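Local coordinates for protein thioesterase PA1618 (PDB 4QD8) that probably hydrolyses acyl-CoA thioesters, perhaps including 1,4-dihydroxy-2-naphthoyl-CoA, and binds phenacyl coenzyme A in this hotdog-fold crystal structure, at residues F29-F32 / L37-S40; V61-L66 / W116-S121; S45-H48 / L53-G56; A15-S20 / L25-E30. One frame throughout, in Å; residues are numbered along the deposited sequence.

Contact 1. Residues F29-F32 / L37-S40; sequences FEAF and LTAS
Glu30 and Ala31 both turn their backbone N-H groups to Thr38 O, the mark of a classic beta bulge in this antiparallel hairpin. Glu30 N makes the strong bond, 2.8 Å from Thr38 O and nearly straight, whereas Ala31 N is a weak partner of the same oxygen at 3.4 Å. Thr38 N returns a bond of 2.8 Å to Ala31 O. The extra residue is taken up at Glu30, whose psi of -36° departs from extended strand values.

Among the side chains, the polar pair is Glu30 and Ser40: OE1 meets Ser40 OG, though the modelled separation is too short to be taken literally. Both oxygens have other partners, Arg28 for the carboxylate and Arg99 for the hydroxyl.

The apolar contacts gather on the face of Phe29, Ala39 and Leu37. Ala39 CB lies over one face of the Phe29 ring, toward its rim, and a small side chain suits this place close to the ring. Leu37 forks: CD2 approaches Phe29 CE2 at 4.1 Å, and CD1 touches Phe32 CB at 3.7 Å.

This face packs on Leu62, Leu66 and Met69 of helix 56-72, while helix 10-15 flanks Phe29 and Phe32, and strand 99-106 continues the sheet beyond strand 36-42.

Contact 2. Residues V61-L66 / W116-S121; sequences VLAESL and WDIRLS
The shortest polar bond here, Ser65 N to Val61 O at 2.8 Å, is a routine bond within the helix. No hydrogen bond joins the two segments; Leu62, Ala63 and Leu66 meet Ile118 and Leu120 of the strand through apolar side chains, with one methyl also resting on a backbone carbonyl oxygen.

Ala63 is the point of closest approach, and its small side chain lets the strand come near the helix backbone. Ile118 uses two branches on it. With CG2 anti to the backbone N, that methyl lies 3.9 Å from Ala63 CB, while the longer branch carries CD1 to within 3.3 Å of Ala63 O. Beta-branched isoleucine suits a strand and presents a broad surface to the helix. Leu66 CD2 also touches Ile118 CG2, at 4.2 Å.

One turn back along the helix, Leu62 and Leu120 run antiparallel alongside one another and meet at their CD2 methyls, 4.1 Å apart.

Alternation along the strand sends Asp117 and Arg119 to the far face. There Arg119 NE bonds Asp117 OD1 at 3.0 Å, in the guanidinium plane and on the syn side of the carboxylate; this face packs against Arg119 and Ile107 of a third subunit.

The contact is the heart of the hotdog fold, a long helix wrapped by a curved antiparallel sheet. Strand 113-121 runs between strands 99-106 and 127-139, Ala131 of the latter also touching Ala63, while strand 36-42 receives Leu62 and Leu66 through Leu37, Ala39 and Met41.

Contact 3. Residues S45-H48 / L53-G56; sequences SRTH and LLHG
Thr47 and Leu54 set their side chains at a slant to one another, Leu54 CD1 reaching Thr47 CB at 3.7 Å. Leucine gets there because its CG stands anti to the backbone N (chi1 173°), which swings the branch back over the first segment, where CD1 also lies 3.5 Å from Thr47 O. Threonine serves both needs: its carbon side meets the leucine, and its OG1 is bonded to Pro42 O and to Asp44 N.

Beside this pair the backbones are tied by one bond, His55 N to Thr47 O, 2.9 Å long, almost straight and in the carbonyl plane.

His55 is the N-cap of helix 56-72, the long central helix of the hotdog fold, and opens the His-Gly-Gly sequence familiar from PaaI-type thioesterases. Its ring ND1 accepts the N-H of Gly57, and its NE2 meets Ser65 of a second subunit, so both ring nitrogens are held while His48 O lies at the ring edge.

The His48 ring points the other way. Its CD2 comes 3.7 Å from Leu53 O, its CA makes a closer CA-H...O contact with Leu53 O, 3.3 Å, and its NE2 is bonded to Arg96 O.

Contact 4. Residues A15-S20 / L25-E30; sequences ASQKNS and LGIRFE
Gln17 reaches across to Ile27 and Phe29 with its chain extended beyond CG, and the path of segment 25-30 decides what its amide finds. Gly26 comes first, ending helix 21-25 in a Schellman motif; its phi of 78° is one that glycine adopts easily. The chain then straightens into Ile27.

Ile27 offers both a polar and an apolar group. Its backbone O takes the N-H of Gln17 NE2 at 3.0 Å. The oxygen lies in the plane of the amide, but the donor stands above the carbonyl plane of Ile27, so no lone pair is met squarely. Ile27 CG2 touches Gln17 OE1 at 3.7 Å, and the side chain, CG2 included, also packs on Leu62 and Met41.

Arg28 turns its side chain away from Gln17. Phe29, next on the inner side, presents its edge: CE1 lies 3.6 Å from Gln17 OE1, with amide and ring planes 66° apart. The weakly positive ring hydrogens suit such an oxygen, and a glutamine with both a donor and an acceptor can serve the Ile27 carbonyl and the ring together.

Gln17 itself opens a type II turn to Ser20, whose OG bonds Gln17 O at 2.6 Å; Asn19 tolerates the positive phi needed there. Ser20 is the N-cap of helix 21-25, so the turn links helix 10-15 to helix 21-25, which leads into the first strand of the hotdog sheet.

How the contacts relate
Contacts 1 and 4 share Phe29 and Glu30. Arg28 N probably bonds Ser40 O at 2.9 Å, which extends the hairpin pairing into 25-30, while the turn 15-20 joins through Gln17. Both contacts lean on the helix of contact 2: Leu66 CD1 lies 3.6 Å from Leu37 CG, and Leu62 CD1 is 3.8 Å from Ile27 CG2. Contact 3 stands apart from contact 1, their centres about 20 Å from each other, but meets contact 4 where Arg46 O approaches Leu25 CD2. Contacts 2 and 3 are joined through the dimer, where Glu64 packs on Gly56 of a second subunit. In related thioesterases the active site lies at such an interface, probably here too.

Contact 1. Residues F29-F32 / L37-S40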
# COMPACT_ATOMS: atom_id res chain seq x y z
N PHE A 29 -13.98 -11.53 18.47
CA PHE A 29 -13.95 -12.60 17.48
C PHE A 29 -15.29 -13.31 17.51
O PHE A 29 -15.72 -13.75 18.58
CB PHE A 29 -12.79 -13.56 17.75
CG PHE A 29 -11.45 -12.94 17.51
CD1 PHE A 29 -10.85 -12.16 18.49
CD2 PHE A 29 -10.82 -13.07 16.28
CE1 PHE A 29 -9.62 -11.55 18.25
CE2 PHE A 29 -9.61 -12.47 16.04
CZ PHE A 29 -9.00 -11.70 17.03
N GLU A 30 -15.95 -13.40 16.35
CA GLU A 30 -17.37 -13.75 16.28
C GLU A 30 -17.66 -15.08 15.63
O GLU A 30 -18.62 -15.77 15.99
CB GLU A 30 -18.09 -12.72 15.42
CG GLU A 30 -17.76 -11.30 15.74
CD GLU A 30 -18.93 -10.40 15.49
OE1 GLU A 30 -19.33 -9.69 16.44
OE2 GLU A 30 -19.44 -10.41 14.35
N ALA A 31 -16.87 -15.42 14.61
CA ALA A 31 -17.20 -16.53 13.74
C ALA A 31 -15.97 -17.02 13.01
O ALA A 31 -15.00 -16.29 12.84
CB ALA A 31 -18.26 -16.12 12.75
N PHE A 32 -16.03 -18.28 12.57
CA PHE A 32 -15.03 -18.81 11.67
C PHE A 32 -15.62 -19.93 10.83
O PHE A 32 -16.67 -20.48 11.16
CB PHE A 32 -13.80 -19.30 12.44
CG PHE A 32 -14.03 -20.55 13.24
CD1 PHE A 32 -13.81 -21.80 12.68
CD2 PHE A 32 -14.44 -20.48 14.57
CE1 PHE A 32 -14.01 -22.96 13.41
CE2 PHE A 32 -14.64 -21.63 15.32
CZ PHE A 32 -14.43 -22.88 14.74
N LEU A 37 -12.06 -16.10 9.06
CA LEU A 37 -12.19 -15.77 10.47
C LEU A 37 -12.82 -14.38 10.53
O LEU A 37 -12.49 -13.52 9.72
CB LEU A 37 -10.82 -15.78 11.15
CG LEU A 37 -10.78 -15.49 12.65
CD1 LEU A 37 -11.61 -16.48 13.46
CD2 LEU A 37 -9.34 -15.43 13.17
N THR A 38 -13.76 -14.17 11.45
CA THR A 38 -14.56 -12.94 11.49
C THR A 38 -14.50 -12.30 12.88
O THR A 38 -14.60 -12.99 13.89
CB THR A 38 -16.04 -13.24 11.13
OG1 THR A 38 -16.12 -13.76 9.79
CG2 THR A 38 -16.90 -11.98 11.23
N ALA A 39 -14.31 -10.97 12.93
CA ALA A 39 -14.33 -10.22 14.18
C ALA A 39 -15.04 -8.90 13.94
O ALA A 39 -15.03 -8.39 12.82
CB ALA A 39 -12.91 -9.94 14.68
N SER A 40 -15.64 -8.33 14.98
CA SER A 40 -16.32 -7.05 14.87
C SER A 40 -15.86 -6.11 15.97
O SER A 40 -15.20 -6.53 16.92
CB SER A 40 -17.83 -7.24 14.94
OG SER A 40 -18.22 -7.61 16.25

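Contact 2. Residues V61-L66 / W116-S121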
# COMPACT_ATOMS: atom_id res chain seq x y z
N VAL A 61 -6.63 -1.32 13.10
CA VAL A 61 -6.44 -2.14 14.30
C VAL A 61 -7.28 -3.42 14.21
O VAL A 61 -6.80 -4.53 14.48
CB VAL A 61 -6.83 -1.40 15.61
CG1 VAL A 61 -6.70 -2.35 16.82
CG2 VAL A 61 -5.95 -0.19 15.82
N LEU A 62 -8.55 -3.28 13.83
CA LEU A 62 -9.40 -4.44 13.67
C LEU A 62 -8.82 -5.41 12.63
O LEU A 62 -8.70 -6.61 12.89
CB LEU A 62 -10.82 -4.03 13.28
CG LEU A 62 -11.80 -5.17 13.03
CD1 LEU A 62 -11.86 -6.11 14.24
CD2 LEU A 62 -13.18 -4.58 12.71
N ALA A 63 -8.41 -4.87 11.49
CA ALA A 63 -7.88 -5.71 10.41
C ALA A 63 -6.62 -6.43 10.85
O ALA A 63 -6.46 -7.64 10.60
CB ALA A 63 -7.61 -4.87 9.17
N GLU A 64 -5.73 -5.71 11.52
CA GLU A 64 -4.45 -6.29 11.92
C GLU A 64 -4.61 -7.27 13.09
O GLU A 64 -3.91 -8.28 13.14
CB GLU A 64 -3.38 -5.22 12.20
CG GLU A 64 -1.99 -5.81 12.36
CD GLU A 64 -0.84 -4.91 11.90
OE1 GLU A 64 -1.04 -3.96 11.08
OE2 GLU A 64 0.27 -5.20 12.35
N SER A 65 -5.55 -7.00 14.00
CA SER A 65 -5.87 -7.95 15.07
C SER A 65 -6.36 -9.25 14.46
O SER A 65 -5.93 -10.33 14.87
CB SER A 65 -6.98 -7.42 15.98
OG SER A 65 -6.45 -6.66 17.05
N LEU A 66 -7.26 -9.13 13.51
CA LEU A 66 -7.91 -10.27 12.89
C LEU A 66 -6.91 -11.08 12.09
O LEU A 66 -6.79 -12.28 12.27
CB LEU A 66 -9.06 -9.80 11.99
CG LEU A 66 -9.83 -10.89 11.26
CD1 LEU A 66 -10.33 -11.94 12.26
CD2 LEU A 66 -10.99 -10.28 10.51
N TRP A 116 -3.09 -11.72 3.92
CA TRP A 116 -4.51 -11.83 4.24
C TRP A 116 -5.32 -10.73 3.55
O TRP A 116 -4.86 -9.58 3.47
CB TRP A 116 -4.71 -11.69 5.76
CG TRP A 116 -4.11 -12.82 6.53
CD1 TRP A 116 -2.91 -12.83 7.18
CD2 TRP A 116 -4.68 -14.12 6.71
NE1 TRP A 116 -2.69 -14.07 7.75
CE2 TRP A 116 -3.77 -14.88 7.48
CE3 TRP A 116 -5.87 -14.73 6.28
CZ2 TRP A 116 -4.01 -16.22 7.83
CZ3 TRP A 116 -6.11 -16.07 6.65
CH2 TRP A 116 -5.18 -16.79 7.41
N ASP A 117 -6.50 -11.10 3.06
CA ASP A 117 -7.46 -10.18 2.46
C ASP A 117 -8.50 -9.90 3.55
O ASP A 117 -9.12 -10.84 4.07
CB ASP A 117 -8.11 -10.87 1.26
CG ASP A 117 -9.27 -10.09 0.68
OD1 ASP A 117 -9.10 -8.92 0.31
OD2 ASP A 117 -10.36 -10.68 0.56
N ILE A 118 -8.69 -8.64 3.93
CA ILE A 118 -9.62 -8.35 5.03
C ILE A 118 -10.68 -7.36 4.57
O ILE A 118 -10.35 -6.26 4.12
CB ILE A 118 -8.88 -7.87 6.29
CG1 ILE A 118 -7.90 -8.96 6.73
CG2 ILE A 118 -9.87 -7.60 7.43
CD1 ILE A 118 -6.66 -8.44 7.40
N ARG A 119 -11.94 -7.78 4.64
CA ARG A 119 -13.06 -6.94 4.16
C ARG A 119 -13.91 -6.47 5.34
O ARG A 119 -14.35 -7.29 6.15
CB ARG A 119 -13.97 -7.73 3.20
CG ARG A 119 -13.28 -8.42 2.02
CD ARG A 119 -12.56 -7.45 1.12
NE ARG A 119 -11.94 -8.15 -0.00
CZ ARG A 119 -12.51 -8.34 -1.19
NH1 ARG A 119 -13.73 -7.87 -1.42
NH2 ARG A 119 -11.86 -9.00 -2.14
N LEU A 120 -14.17 -5.17 5.41
CA LEU A 120 -14.94 -4.59 6.51
C LEU A 120 -16.23 -3.98 6.00
O LEU A 120 -16.28 -3.44 4.88
CB LEU A 120 -14.14 -3.51 7.25
CG LEU A 120 -13.06 -3.97 8.23
CD1 LEU A 120 -11.90 -4.60 7.49
CD2 LEU A 120 -12.57 -2.80 9.07
N SER A 121 -17.26 -4.06 6.83
CA SER A 121 -18.55 -3.45 6.50
C SER A 121 -19.28 -3.03 7.77
O SER A 121 -19.11 -3.64 8.84
CB SER A 121 -19.40 -4.40 5.66
OG SER A 121 -19.68 -5.59 6.38

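Contact 3. Residues S45-H48 / L53-G56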
# COMPACT_ATOMS: atom_id res chain seq x y z
N SER A 45 -17.31 6.11 20.97
CA SER A 45 -16.27 7.02 21.42
C SER A 45 -14.89 6.38 21.55
O SER A 45 -13.87 7.06 21.48
CB SER A 45 -16.67 7.68 22.75
OG SER A 45 -16.92 6.70 23.73
N ARG A 46 -14.85 5.06 21.71
CA ARG A 46 -13.57 4.37 21.83
C ARG A 46 -12.83 4.32 20.50
O ARG A 46 -11.60 4.23 20.47
CB ARG A 46 -13.78 2.94 22.34
CG ARG A 46 -14.21 2.85 23.79
CD ARG A 46 -14.68 1.44 24.12
NE ARG A 46 -15.98 1.14 23.51
CZ ARG A 46 -16.61 -0.03 23.61
NH1 ARG A 46 -16.06 -1.03 24.28
NH2 ARG A 46 -17.79 -0.20 23.03
N THR A 47 -13.58 4.37 19.40
CA THR A 47 -13.03 4.12 18.07
C THR A 47 -13.29 5.28 17.11
O THR A 47 -12.84 5.27 15.97
CB THR A 47 -13.60 2.82 17.45
OG1 THR A 47 -15.03 2.90 17.45
CG2 THR A 47 -13.17 1.57 18.25
N HIS A 48 -14.01 6.31 17.57
CA HIS A 48 -14.23 7.50 16.75
C HIS A 48 -12.97 8.34 16.55
O HIS A 48 -12.07 8.35 17.41
CB HIS A 48 -15.28 8.41 17.41
CG HIS A 48 -16.70 8.05 17.12
ND1 HIS A 48 -17.74 8.51 17.90
CD2 HIS A 48 -17.26 7.28 16.16
CE1 HIS A 48 -18.88 8.05 17.42
NE2 HIS A 48 -18.62 7.29 16.37
N LEU A 53 -16.73 10.08 13.21
CA LEU A 53 -16.68 8.96 12.27
C LEU A 53 -15.73 7.91 12.84
O LEU A 53 -14.82 8.25 13.59
CB LEU A 53 -16.11 9.40 10.92
CG LEU A 53 -16.87 10.41 10.07
CD1 LEU A 53 -15.98 10.89 8.93
CD2 LEU A 53 -18.10 9.73 9.52
N LEU A 54 -15.92 6.65 12.46
CA LEU A 54 -14.93 5.63 12.80
C LEU A 54 -13.55 6.06 12.29
O LEU A 54 -13.38 6.38 11.12
CB LEU A 54 -15.36 4.30 12.17
CG LEU A 54 -14.35 3.16 12.28
CD1 LEU A 54 -14.11 2.84 13.75
CD2 LEU A 54 -14.91 1.97 11.52
N HIS A 55 -12.57 6.09 13.20
CA HIS A 55 -11.18 6.46 12.87
C HIS A 55 -10.62 5.41 11.91
O HIS A 55 -10.75 4.22 12.16
CB HIS A 55 -10.37 6.47 14.18
CG HIS A 55 -9.01 7.10 14.09
ND1 HIS A 55 -7.99 6.62 13.29
CD2 HIS A 55 -8.47 8.12 14.79
CE1 HIS A 55 -6.91 7.33 13.48
NE2 HIS A 55 -7.16 8.25 14.39
N GLY A 56 -10.01 5.85 10.81
CA GLY A 56 -9.50 4.93 9.82
C GLY A 56 -8.42 4.02 10.40
O GLY A 56 -8.28 2.87 9.99

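Contact 4. Residues A15-S20 / L25-E30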
# COMPACT_ATOMS: atom_id res chain seq x y z
N ALA A 15 -10.47 -14.12 25.01
CA ALA A 15 -9.78 -14.06 26.29
C ALA A 15 -8.32 -13.60 26.15
O ALA A 15 -7.79 -12.91 27.02
CB ALA A 15 -9.85 -15.42 27.01
N SER A 16 -7.67 -13.97 25.04
CA SER A 16 -6.25 -13.67 24.87
C SER A 16 -5.97 -12.18 24.71
O SER A 16 -4.84 -11.74 24.85
CB SER A 16 -5.65 -14.47 23.70
OG SER A 16 -6.16 -14.03 22.46
N GLN A 17 -7.02 -11.40 24.44
CA GLN A 17 -6.86 -9.96 24.22
C GLN A 17 -6.79 -9.14 25.49
O GLN A 17 -6.63 -7.92 25.43
CB GLN A 17 -8.01 -9.42 23.38
CG GLN A 17 -8.11 -10.00 22.01
CD GLN A 17 -9.14 -9.28 21.20
OE1 GLN A 17 -8.83 -8.65 20.18
NE2 GLN A 17 -10.39 -9.34 21.64
N LYS A 18 -6.94 -9.79 26.64
CA LYS A 18 -6.93 -9.08 27.91
C LYS A 18 -5.66 -8.25 28.04
O LYS A 18 -4.58 -8.71 27.68
CB LYS A 18 -7.03 -10.09 29.06
CG LYS A 18 -7.14 -9.46 30.43
CD LYS A 18 -6.93 -10.53 31.49
CE LYS A 18 -7.22 -10.00 32.88
NZ LYS A 18 -6.95 -11.04 33.90
N ASN A 19 -5.81 -7.02 28.53
CA ASN A 19 -4.69 -6.08 28.68
C ASN A 19 -3.99 -5.74 27.38
O ASN A 19 -2.78 -5.51 27.36
CB ASN A 19 -3.65 -6.60 29.68
CG ASN A 19 -4.22 -6.83 31.06
OD1 ASN A 19 -5.16 -6.15 31.49
ND2 ASN A 19 -3.66 -7.80 31.78
N SER A 20 -4.74 -5.69 26.28
CA SER A 20 -4.18 -5.26 25.02
C SER A 20 -5.20 -4.36 24.31
O SER A 20 -6.32 -4.21 24.79
CB SER A 20 -3.80 -6.45 24.14
OG SER A 20 -4.96 -7.06 23.60
N LEU A 25 -10.69 -1.72 22.80
CA LEU A 25 -11.61 -1.24 21.76
C LEU A 25 -12.86 -2.09 21.57
O LEU A 25 -13.69 -1.78 20.73
CB LEU A 25 -10.88 -1.11 20.42
CG LEU A 25 -9.63 -0.23 20.40
CD1 LEU A 25 -9.10 -0.15 18.97
CD2 LEU A 25 -9.95 1.16 20.95
N GLY A 26 -12.98 -3.19 22.32
CA GLY A 26 -14.15 -4.04 22.21
C GLY A 26 -14.16 -4.95 21.00
O GLY A 26 -15.22 -5.40 20.57
N ILE A 27 -12.98 -5.25 20.46
CA ILE A 27 -12.90 -6.23 19.38
C ILE A 27 -13.37 -7.60 19.86
O ILE A 27 -12.97 -8.09 20.93
CB ILE A 27 -11.48 -6.31 18.78
CG1 ILE A 27 -11.13 -4.99 18.08
CG2 ILE A 27 -11.37 -7.47 17.78
CD1 ILE A 27 -9.67 -4.91 17.55
N ARG A 28 -14.27 -8.20 19.08
CA ARG A 28 -14.85 -9.48 19.44
C ARG A 28 -14.71 -10.43 18.26
O ARG A 28 -15.24 -10.17 17.18
CB ARG A 28 -16.34 -9.28 19.78
CG ARG A 28 -17.06 -10.54 20.22
CD ARG A 28 -18.54 -10.27 20.50
NE ARG A 28 -19.29 -10.00 19.27
CZ ARG A 28 -20.36 -9.21 19.20
NH1 ARG A 28 -20.80 -8.59 20.29
NH2 ARG A 28 -20.97 -9.02 18.04
N PHE A 29 -13.98 -11.53 18.47
CA PHE A 29 -13.95 -12.60 17.48
C PHE A 29 -15.29 -13.31 17.51
O PHE A 29 -15.72 -13.75 18.58
CB PHE A 29 -12.79 -13.56 17.75
CG PHE A 29 -11.45 -12.94 17.51
CD1 PHE A 29 -10.85 -12.16 18.49
CD2 PHE A 29 -10.82 -13.07 16.28
CE1 PHE A 29 -9.62 -11.55 18.25
CE2 PHE A 29 -9.61 -12.47 16.04
CZ PHE A 29 -9.00 -11.70 17.03
N GLU A 30 -15.95 -13.40 16.35
CA GLU A 30 -17.37 -13.75 16.28
C GLU A 30 -17.66 -15.08 15.63
O GLU A 30 -18.62 -15.77 15.99
CB GLU A 30 -18.09 -12.72 15.42
CG GLU A 30 -17.76 -11.30 15.74
CD GLU A 30 -18.93 -10.40 15.49
OE1 GLU A 30 -19.33 -9.69 16.44
OE2 GLU A 30 -19.44 -10.41 14.35